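Esterase/lipase (Lactobacillus rhamnosus, PDB 4N5H) probably hydrolyses carboxylic esters as an esterase/lipase of the alpha/beta hydrolase fold, and may also act as an acyltransferase. Local coordinates at residues N54-A59 / Y97-M102; R30-V35 / N85-R90; D138-T143 / V173-T178. The protein carries 1 engineered substitution. All blocks are in the same frame, centred on the assembly; numbering follows the deposited sequence.

Contact 1. Residues N54-A59 / Y97-M102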
loop_
_atom_site.group_PDB
_atom_site.type_symbol
_atom_site.label_atom_id
_atom_site.label_comp_id
_atom_site.label_asym_id
_atom_site.label_seq_id
_atom_site.Cartn_x
_atom_site.Cartn_y
_atom_site.Cartn_z
ATOM N N ASN A 54 3.360 -21.254 -4.712
ATOM C CA ASN A 54 3.912 -20.541 -3.591
ATOM C C ASN A 54 4.156 -21.548 -2.476
ATOM O O ASN A 54 3.386 -22.535 -2.316
ATOM C CB ASN A 54 2.957 -19.480 -2.999
ATOM C CG ASN A 54 2.680 -18.317 -3.958
ATOM O OD1 ASN A 54 3.422 -17.983 -4.826
ATOM N ND2 ASN A 54 1.550 -17.736 -3.760
ATOM N N LEU A 55 5.160 -21.217 -1.681
ATOM C CA LEU A 55 5.485 -21.934 -0.428
ATOM C C LEU A 55 5.401 -20.973 0.745
ATOM O O LEU A 55 5.882 -19.830 0.720
ATOM C CB LEU A 55 6.868 -22.558 -0.461
ATOM C CG LEU A 55 7.175 -23.426 -1.715
ATOM C CD1 LEU A 55 8.570 -23.960 -1.691
ATOM C CD2 LEU A 55 6.175 -24.570 -1.836
ATOM N N TYR A 56 4.885 -21.496 1.871
ATOM C CA TYR A 56 4.650 -20.670 3.056
ATOM C C TYR A 56 5.199 -21.446 4.281
ATOM O O TYR A 56 5.091 -22.689 4.382
ATOM C CB TYR A 56 3.159 -20.427 3.324
ATOM C CG TYR A 56 2.357 -19.944 2.141
ATOM C CD1 TYR A 56 1.906 -20.797 1.161
ATOM C CD2 TYR A 56 1.970 -18.601 2.080
ATOM C CE1 TYR A 56 1.141 -20.346 0.091
ATOM C CE2 TYR A 56 1.159 -18.147 1.036
ATOM C CZ TYR A 56 0.781 -19.036 0.013
ATOM O OH TYR A 56 -0.053 -18.594 -0.997
ATOM N N TYR A 57 5.735 -20.691 5.235
ATOM C CA TYR A 57 6.342 -21.256 6.426
ATOM C C TYR A 57 6.186 -20.302 7.635
ATOM O O TYR A 57 6.077 -19.122 7.523
ATOM C CB TYR A 57 7.888 -21.276 6.214
ATOM C CG TYR A 57 8.366 -21.901 4.903
ATOM C CD1 TYR A 57 8.530 -21.123 3.796
ATOM C CD2 TYR A 57 8.686 -23.226 4.796
ATOM C CE1 TYR A 57 8.968 -21.613 2.617
ATOM C CE2 TYR A 57 9.158 -23.758 3.617
ATOM C CZ TYR A 57 9.309 -22.914 2.495
ATOM O OH TYR A 57 9.808 -23.438 1.325
ATOM N N PRO A 58 6.223 -20.920 8.809
ATOM C CA PRO A 58 6.304 -20.004 10.000
ATOM C C PRO A 58 7.577 -19.207 9.930
ATOM O O PRO A 58 8.567 -19.728 9.408
ATOM C CB PRO A 58 6.352 -21.037 11.167
ATOM C CG PRO A 58 6.760 -22.315 10.570
ATOM C CD PRO A 58 6.350 -22.339 9.144
ATOM N N ALA A 59 7.561 -17.962 10.385
ATOM C CA ALA A 59 8.795 -17.201 10.408
ATOM C C ALA A 59 9.883 -17.789 11.280
ATOM O O ALA A 59 11.023 -17.670 10.886
ATOM C CB ALA A 59 8.529 -15.755 10.755
ATOM N N TYR A 97 3.485 -25.380 10.051
ATOM C CA TYR A 97 3.363 -26.274 8.915
ATOM C C TYR A 97 4.056 -25.637 7.694
ATOM O O TYR A 97 4.081 -24.427 7.559
ATOM C CB TYR A 97 1.890 -26.541 8.517
ATOM C CG TYR A 97 1.186 -27.305 9.619
ATOM C CD1 TYR A 97 0.689 -26.581 10.697
ATOM C CD2 TYR A 97 1.183 -28.698 9.688
ATOM C CE1 TYR A 97 0.190 -27.234 11.821
ATOM C CE2 TYR A 97 0.619 -29.374 10.808
ATOM C CZ TYR A 97 0.126 -28.630 11.848
ATOM O OH TYR A 97 -0.466 -29.267 12.962
ATOM N N ALA A 98 4.618 -26.479 6.846
ATOM C CA ALA A 98 5.183 -26.097 5.564
ATOM C C ALA A 98 4.036 -26.271 4.567
ATOM O O ALA A 98 3.438 -27.328 4.416
ATOM C CB ALA A 98 6.341 -26.972 5.185
ATOM N N VAL A 99 3.682 -25.192 3.880
ATOM C CA VAL A 99 2.484 -25.195 3.030
ATOM C C VAL A 99 2.855 -24.859 1.593
ATOM O O VAL A 99 3.605 -23.894 1.277
ATOM C CB VAL A 99 1.447 -24.159 3.565
ATOM C CG1 VAL A 99 0.177 -24.121 2.786
ATOM C CG2 VAL A 99 1.203 -24.371 5.084
ATOM N N MET A 100 2.270 -25.602 0.677
ATOM C CA MET A 100 2.411 -25.336 -0.731
ATOM C C MET A 100 1.036 -25.107 -1.307
ATOM O O MET A 100 0.071 -25.841 -1.014
ATOM C CB MET A 100 3.143 -26.550 -1.437
ATOM C CG MET A 100 3.272 -26.304 -2.924
ATOM S SD MET A 100 1.942 -26.759 -4.054
ATOM C CE MET A 100 2.326 -28.451 -4.290
ATOM N N GLY A 101 0.922 -24.081 -2.135
ATOM C CA GLY A 101 -0.303 -23.860 -2.917
ATOM C C GLY A 101 0.039 -23.556 -4.371
ATOM O O GLY A 101 0.884 -22.741 -4.630
ATOM N N MET A 102 -0.648 -24.223 -5.307
ATOM C CA MET A 102 -0.321 -24.151 -6.706
ATOM C C MET A 102 -1.380 -23.426 -7.502
ATOM O O MET A 102 -2.540 -23.430 -7.153
ATOM C CB MET A 102 -0.044 -25.541 -7.295
ATOM C CG MET A 102 -1.253 -26.340 -7.686
ATOM S SD MET A 102 -2.419 -26.728 -6.338
ATOM C CE MET A 102 -1.475 -27.858 -5.312
#
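Three groups of strand 52-58 gather at Val-99 O. Tyr-56 N gives Val-99 O a hydrogen bond of 2.8 Å. Leu-55 CA brings a CA-H...O contact to Val-99 O at 3.2 Å. The edge of the Tyr-56 ring, at CD1, lies in plane with Val-99 O at 3.5 Å. The return bond, Val-99 N to Tyr-56 O, is 2.9 Å and makes this an antiparallel hydrogen-bonded pair. Asn-54 and Gly-101 form the next such pair, with two nearly straight bonds (171° and 168°).

Between them lies the non-hydrogen-bonded pair of Leu-55 and Met-100. Leu-55 CD2 packs against Met-100 CG at 3.6 Å. Met-100 is bent at chi2 and chi3, which carries its sulfur away from Leu-55. On the other face, the Tyr-56 ring leans on Val-99 CG1, with CD1 4.1 Å from it. CG of Tyr-56 stands anti to its carbonyl carbon (chi1 -50°). The ring then reaches along the strand to Asn-54, whose ND2 gives Tyr-56 OH a weak 3.3 Å bond. The Asn-54 amide is held more firmly by Arg-82, Asn-83 and the backbone N of Glu-40, so its rotation is well fixed.

This ladder is where the antiparallel part of the hydrolase sheet meets the parallel part. Strand 35-42 pairs with the far edge of 52-58, strand 66-72 runs parallel to 98-102, and helix 86-94 covers the Tyr-56 ring.

Contact 2. Residues R30-V35 / N85-R90. With IPA (isopropyl alcohol), chain C.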
loop_
_atom_site.group_PDB
_atom_site.type_symbol
_atom_site.label_atom_id
_atom_site.label_comp_id
_atom_site.label_asym_id
_atom_site.label_seq_id
_atom_site.Cartn_x
_atom_site.Cartn_y
_atom_site.Cartn_z
ATOM N N ARG A 30 -7.313 -8.612 7.971
ATOM C CA ARG A 30 -6.095 -8.874 8.698
ATOM C C ARG A 30 -5.273 -9.967 8.047
ATOM O O ARG A 30 -5.821 -10.995 7.613
ATOM C CB ARG A 30 -6.433 -9.339 10.111
ATOM C CG ARG A 30 -5.241 -9.405 11.070
ATOM C CD ARG A 30 -5.739 -9.865 12.416
ATOM N NE ARG A 30 -4.628 -10.302 13.237
ATOM C CZ ARG A 30 -4.763 -11.061 14.278
ATOM N NH1 ARG A 30 -5.978 -11.387 14.716
ATOM N NH2 ARG A 30 -3.651 -11.456 14.956
ATOM N N VAL A 31 -3.970 -9.780 8.004
ATOM C CA VAL A 31 -3.059 -10.832 7.465
ATOM C C VAL A 31 -2.404 -11.587 8.584
ATOM O O VAL A 31 -1.927 -10.966 9.524
ATOM C CB VAL A 31 -1.997 -10.153 6.622
ATOM C CG1 VAL A 31 -1.023 -11.131 6.110
ATOM C CG2 VAL A 31 -2.622 -9.357 5.481
ATOM N N PRO A 32 -2.279 -12.933 8.459
ATOM C CA PRO A 32 -1.640 -13.651 9.544
ATOM C C PRO A 32 -0.183 -13.199 9.684
ATOM O O PRO A 32 0.471 -13.069 8.694
ATOM C CB PRO A 32 -1.796 -15.151 9.133
ATOM C CG PRO A 32 -2.884 -15.140 8.185
ATOM C CD PRO A 32 -2.891 -13.834 7.464
ATOM N N GLU A 33 0.244 -12.991 10.895
ATOM C CA GLU A 33 1.598 -12.511 11.146
ATOM C C GLU A 33 2.583 -13.724 11.348
ATOM O O GLU A 33 2.214 -14.917 11.521
ATOM C CB GLU A 33 1.647 -11.719 12.480
ATOM C CG GLU A 33 0.662 -10.553 12.641
ATOM C CD GLU A 33 0.375 -10.195 14.110
ATOM O OE1 GLU A 33 -0.620 -10.713 14.686
ATOM O OE2 GLU A 33 1.150 -9.406 14.698
ATOM N N ASP A 34 3.853 -13.379 11.298
ATOM C CA ASP A 34 4.859 -14.355 11.661
ATOM C C ASP A 34 4.991 -15.518 10.679
ATOM O O ASP A 34 5.153 -16.658 11.035
ATOM C CB ASP A 34 4.642 -14.854 13.062
ATOM C CG ASP A 34 4.568 -13.691 14.097
ATOM O OD1 ASP A 34 5.387 -12.745 14.006
ATOM O OD2 ASP A 34 3.668 -13.789 14.950
ATOM N N VAL A 35 4.805 -15.172 9.418
ATOM C CA VAL A 35 4.959 -16.140 8.301
ATOM C C VAL A 35 5.892 -15.552 7.235
ATOM O O VAL A 35 5.915 -14.309 7.052
ATOM C CB VAL A 35 3.573 -16.404 7.692
ATOM C CG1 VAL A 35 3.619 -17.244 6.414
ATOM C CG2 VAL A 35 2.737 -17.128 8.748
ATOM N N ASN A 85 -5.775 -18.038 -2.215
ATOM C CA ASN A 85 -5.899 -18.465 -0.828
ATOM C C ASN A 85 -4.706 -18.134 0.012
ATOM O O ASN A 85 -4.399 -18.803 1.009
ATOM C CB ASN A 85 -6.129 -20.020 -0.826
ATOM C CG ASN A 85 -7.519 -20.425 -1.325
ATOM O OD1 ASN A 85 -8.358 -19.601 -1.664
ATOM N ND2 ASN A 85 -7.730 -21.731 -1.351
ATOM N N ARG A 86 -4.012 -17.036 -0.314
ATOM C CA ARG A 86 -2.815 -16.741 0.424
ATOM C C ARG A 86 -3.002 -16.548 1.933
ATOM O O ARG A 86 -2.161 -17.032 2.706
ATOM C CB ARG A 86 -2.051 -15.601 -0.181
ATOM C CG ARG A 86 -2.732 -14.270 -0.060
ATOM C CD ARG A 86 -2.042 -13.288 -1.048
ATOM N NE ARG A 86 -2.702 -11.993 -1.143
ATOM C CZ ARG A 86 -3.688 -11.696 -1.961
ATOM N NH1 ARG A 86 -4.193 -12.592 -2.765
ATOM N NH2 ARG A 86 -4.183 -10.457 -1.962
ATOM N N ASN A 87 -4.086 -15.889 2.376
ATOM C CA ASN A 87 -4.235 -15.643 3.830
ATOM C C ASN A 87 -4.522 -16.953 4.560
ATOM O O ASN A 87 -3.953 -17.172 5.604
ATOM C CB ASN A 87 -5.320 -14.627 4.113
ATOM C CG ASN A 87 -4.782 -13.199 3.912
ATOM O OD1 ASN A 87 -3.557 -12.957 3.634
ATOM N ND2 ASN A 87 -5.675 -12.254 4.049
ATOM N N TYR A 88 -5.320 -17.803 3.965
ATOM C CA TYR A 88 -5.596 -19.121 4.563
ATOM C C TYR A 88 -4.326 -19.932 4.646
ATOM O O TYR A 88 -4.015 -20.524 5.693
ATOM C CB TYR A 88 -6.609 -19.847 3.707
ATOM C CG TYR A 88 -6.931 -21.289 4.023
ATOM C CD1 TYR A 88 -6.533 -22.297 3.168
ATOM C CD2 TYR A 88 -7.636 -21.648 5.167
ATOM C CE1 TYR A 88 -6.841 -23.615 3.396
ATOM C CE2 TYR A 88 -7.973 -22.962 5.395
ATOM C CZ TYR A 88 -7.635 -23.945 4.489
ATOM O OH TYR A 88 -7.971 -25.263 4.656
ATOM N N CYS A 89 -3.549 -19.947 3.563
ATOM C CA CYS A 89 -2.253 -20.654 3.582
ATOM C C CYS A 89 -1.307 -20.089 4.617
ATOM O O CYS A 89 -0.618 -20.845 5.307
ATOM C CB CYS A 89 -1.623 -20.677 2.206
ATOM S SG CYS A 89 -2.473 -21.765 1.007
ATOM N N ARG A 90 -1.201 -18.750 4.719
ATOM C CA ARG A 90 -0.340 -18.173 5.759
ATOM C C ARG A 90 -0.804 -18.599 7.138
ATOM O O ARG A 90 0.016 -18.903 8.041
ATOM C CB ARG A 90 -0.406 -16.641 5.696
ATOM C CG ARG A 90 0.242 -16.006 4.476
ATOM C CD ARG A 90 -0.172 -14.533 4.305
ATOM N NE ARG A 90 0.631 -13.955 3.229
ATOM C CZ ARG A 90 0.188 -12.996 2.363
ATOM N NH1 ARG A 90 -0.995 -12.429 2.451
ATOM N NH2 ARG A 90 0.989 -12.554 1.424
HETATM C C1 IPA C . -6.563 -9.877 -4.226
HETATM C C2 IPA C . -7.110 -11.162 -4.897
HETATM C C3 IPA C . -7.085 -10.810 -6.376
HETATM O O2 IPA C . -6.175 -12.297 -4.678
#
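The first turn of helix 86-94, in the beta-alpha-beta crossover from strand 66-72 to strand 98-102, is covered by segment 30-35, the loop that leads into strand 35-42, through Val-31, Pro-32 and Val-35. The Pro-32 ring sits across the helix surface, with Pro-32 CG 3.5 Å from Asn-87 O and 3.8 Å from Arg-90 CB. Val-35 CG2 comes within 3.3 Å of Arg-90 O, and Val-35 CG1 lies near Arg-90 CG.

Arg-90 is modelled in two conformers. In the one described, its extended chain runs past Val-31 CG1, and Arg-90 NH1 gives Asn-87 OD1 a 2.9 Å hydrogen bond, nearly along the C=O axis and close to the guanidinium plane. This bond may not persist in the other conformer. Asn-87 ND2 is bonded to Glu-29. With an alanine in place of Asn-87, Glu-29 and, in this conformer, Arg-90 NH1 would probably lose their shared partner, and a gap would probably open beside Pro-32 CD. Arg-86 NH1 binds an isopropyl alcohol, probably from the crystallisation liquor.

Trp-285 packs on Pro-32 and Asn-87, and Tyr-26 of helix 2-28 bonds Asn-87 N. Later in helix 86-94, Tyr-91 touches Pro-32 and Ser-94 touches Val-35.

Contact 3. Residues D138-T143 / V173-T178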
loop_
_atom_site.group_PDB
_atom_site.type_symbol
_atom_site.label_atom_id
_atom_site.label_comp_id
_atom_site.label_asym_id
_atom_site.label_seq_id
_atom_site.Cartn_x
_atom_site.Cartn_y
_atom_site.Cartn_z
ATOM N N ASP A 138 6.532 -37.139 4.783
ATOM C CA ASP A 138 5.965 -38.342 5.399
ATOM C C ASP A 138 4.610 -38.070 6.019
ATOM O O ASP A 138 3.828 -39.002 6.282
ATOM C CB ASP A 138 6.928 -38.894 6.430
ATOM C CG ASP A 138 8.170 -39.543 5.796
ATOM O OD1 ASP A 138 8.098 -39.961 4.607
ATOM O OD2 ASP A 138 9.144 -39.571 6.493
ATOM N N HIS A 139 4.307 -36.795 6.252
ATOM C CA HIS A 139 3.077 -36.384 6.853
ATOM C C HIS A 139 2.540 -35.259 5.997
ATOM O O HIS A 139 3.024 -34.124 6.122
ATOM C CB HIS A 139 3.328 -35.890 8.214
ATOM C CG HIS A 139 4.004 -36.893 9.124
ATOM N ND1 HIS A 139 5.329 -36.749 9.483
ATOM C CD2 HIS A 139 3.606 -38.095 9.639
ATOM C CE1 HIS A 139 5.731 -37.792 10.197
ATOM N NE2 HIS A 139 4.694 -38.594 10.358
ATOM N N VAL A 140 1.475 -35.586 5.238
ATOM C CA VAL A 140 0.952 -34.678 4.190
ATOM C C VAL A 140 -0.550 -34.552 4.359
ATOM O O VAL A 140 -1.310 -35.513 4.251
ATOM C CB VAL A 140 1.292 -35.100 2.777
ATOM C CG1 VAL A 140 0.726 -34.115 1.719
ATOM C CG2 VAL A 140 2.814 -35.210 2.619
ATOM N N LEU A 141 -1.005 -33.308 4.507
ATOM C CA LEU A 141 -2.417 -32.973 4.482
ATOM C C LEU A 141 -2.741 -32.339 3.090
ATOM O O LEU A 141 -2.141 -31.308 2.764
ATOM C CB LEU A 141 -2.758 -31.969 5.536
ATOM C CG LEU A 141 -4.129 -31.291 5.534
ATOM C CD1 LEU A 141 -5.262 -32.263 5.453
ATOM C CD2 LEU A 141 -4.315 -30.342 6.700
ATOM N N LEU A 142 -3.618 -32.957 2.326
ATOM C CA LEU A 142 -4.104 -32.430 1.057
ATOM C C LEU A 142 -5.441 -31.768 1.319
ATOM O O LEU A 142 -6.345 -32.435 1.915
ATOM C CB LEU A 142 -4.269 -33.508 0.063
ATOM C CG LEU A 142 -4.759 -33.067 -1.324
ATOM C CD1 LEU A 142 -3.760 -32.180 -2.011
ATOM C CD2 LEU A 142 -5.115 -34.269 -2.168
ATOM N N THR A 143 -5.612 -30.492 0.930
ATOM C CA THR A 143 -6.868 -29.797 1.159
ATOM C C THR A 143 -7.240 -28.995 -0.032
ATOM O O THR A 143 -6.357 -28.608 -0.778
ATOM C CB THR A 143 -6.863 -28.985 2.414
ATOM O OG1 THR A 143 -8.196 -28.603 2.726
ATOM C CG2 THR A 143 -6.031 -27.770 2.230
ATOM N N VAL A 173 3.053 -39.868 -7.426
ATOM C CA VAL A 173 4.135 -39.172 -6.775
ATOM C C VAL A 173 4.649 -40.027 -5.601
ATOM O O VAL A 173 3.955 -40.916 -5.103
ATOM C CB VAL A 173 3.785 -37.748 -6.326
ATOM C CG1 VAL A 173 3.477 -36.927 -7.580
ATOM C CG2 VAL A 173 2.632 -37.718 -5.314
ATOM N N ASN A 174 5.863 -39.744 -5.173
ATOM C CA ASN A 174 6.561 -40.588 -4.186
ATOM C C ASN A 174 6.273 -40.138 -2.735
ATOM O O ASN A 174 7.212 -40.033 -1.882
ATOM C CB ASN A 174 8.075 -40.539 -4.505
ATOM C CG ASN A 174 8.912 -41.557 -3.735
ATOM O OD1 ASN A 174 10.133 -41.323 -3.489
ATOM N ND2 ASN A 174 8.335 -42.691 -3.415
ATOM N N PHE A 175 5.038 -39.810 -2.423
ATOM C CA PHE A 175 4.591 -39.616 -1.065
ATOM C C PHE A 175 3.121 -39.894 -1.069
ATOM O O PHE A 175 2.560 -40.054 -2.129
ATOM C CB PHE A 175 4.979 -38.241 -0.522
ATOM C CG PHE A 175 4.418 -37.041 -1.285
ATOM C CD1 PHE A 175 3.119 -36.547 -1.031
ATOM C CD2 PHE A 175 5.157 -36.423 -2.272
ATOM C CE1 PHE A 175 2.617 -35.446 -1.707
ATOM C CE2 PHE A 175 4.679 -35.264 -2.938
ATOM C CZ PHE A 175 3.404 -34.768 -2.640
ATOM N N ASN A 176 2.534 -40.027 0.123
ATOM C CA ASN A 176 1.116 -40.393 0.240
ATOM C C ASN A 176 0.440 -39.228 0.969
ATOM O O ASN A 176 1.118 -38.435 1.613
ATOM C CB ASN A 176 0.955 -41.622 1.152
ATOM C CG ASN A 176 1.775 -42.870 0.699
ATOM O OD1 ASN A 176 1.609 -43.378 -0.408
ATOM N ND2 ASN A 176 2.661 -43.375 1.614
ATOM N N PHE A 177 -0.866 -39.213 0.990
ATOM C CA PHE A 177 -1.661 -38.249 1.763
ATOM C C PHE A 177 -2.090 -38.867 3.079
ATOM O O PHE A 177 -2.691 -39.995 3.088
ATOM C CB PHE A 177 -2.884 -37.809 0.975
ATOM C CG PHE A 177 -2.564 -37.357 -0.412
ATOM C CD1 PHE A 177 -3.151 -37.936 -1.504
ATOM C CD2 PHE A 177 -1.633 -36.350 -0.588
ATOM C CE1 PHE A 177 -2.809 -37.516 -2.806
ATOM C CE2 PHE A 177 -1.334 -35.909 -1.866
ATOM C CZ PHE A 177 -1.883 -36.508 -2.975
ATOM N N THR A 178 -1.744 -38.219 4.174
ATOM C CA THR A 178 -2.137 -38.618 5.503
ATOM C C THR A 178 -3.639 -38.383 5.776
ATOM O O THR A 178 -4.324 -39.201 6.412
ATOM C CB THR A 178 -1.268 -37.860 6.536
ATOM O OG1 THR A 178 0.091 -38.078 6.213
ATOM C CG2 THR A 178 -1.534 -38.324 7.959
HETATM O O HOH W 1 1.285 -40.278 5.361
#
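Leu-142 and Val-140 approach the Phe-177 ring in different ways. Leu-142 CD2 sits over the ring face, 4.0 Å from the centroid of Phe-177 and only 9° off the normal, a CH-pi contact. Val-140 CG1 meets the ring at its edge, in plane, 4.0 Å from Phe-177 CD2. The other branch of Val-140, CG2, turns to Phe-175 and touches its CD1 at 3.9 Å. Val-140 thus wedges between two aromatic rings. Val-173 CG2 lies over the centre of the Phe-175 ring.

Thr-178 makes the polar half of the contact. Its OG1 is anti to its own carbonyl carbon and faces the backbone of strand 140-145. Val-140 N gives OG1 of Thr-178 a straight hydrogen bond of 3.0 Å (164°). Thr-178 N in turn gives Val-140 O a 2.7 Å bond, more bent at 139°. A water joins Thr-178 OG1, at 2.6 Å, to Asp-138 O, at 3.0 Å.

The phenylalanines and Val-173 face helices 112-129 and 147-158, while Thr-178 touches helix 288-311. Chemically, the threonine hydroxyl does for Val-140 N what a backbone carbonyl does within a sheet. Both the N-H and the C=O of Val-140 have a partner in Thr-178, just before the parallel pairing with strand 179-183 takes over at Leu-142.

How the contacts relate
Contacts 1 and 2 interlock along the chain: their segments alternate, and helix 86-94 leads directly into strand 98-102. Their centres are about 10 Å apart and they touch where Tyr-56 packs on Cys-89. Contact 3 follows later in the sequence. Its centre is about 14 Å from that of contact 1, which it does not touch, and about 22 Å from that of contact 2, which it meets where Tyr-88 packs on Thr-143. Contacts 1 and 3 reach the same mixed sheet, contact 3 through strand 140-145 and the loop before strand 179-183. Strand 66-72 bridges them. Together they span from its antiparallel part to the strand entering the probable nucleophile elbow at Ser-146.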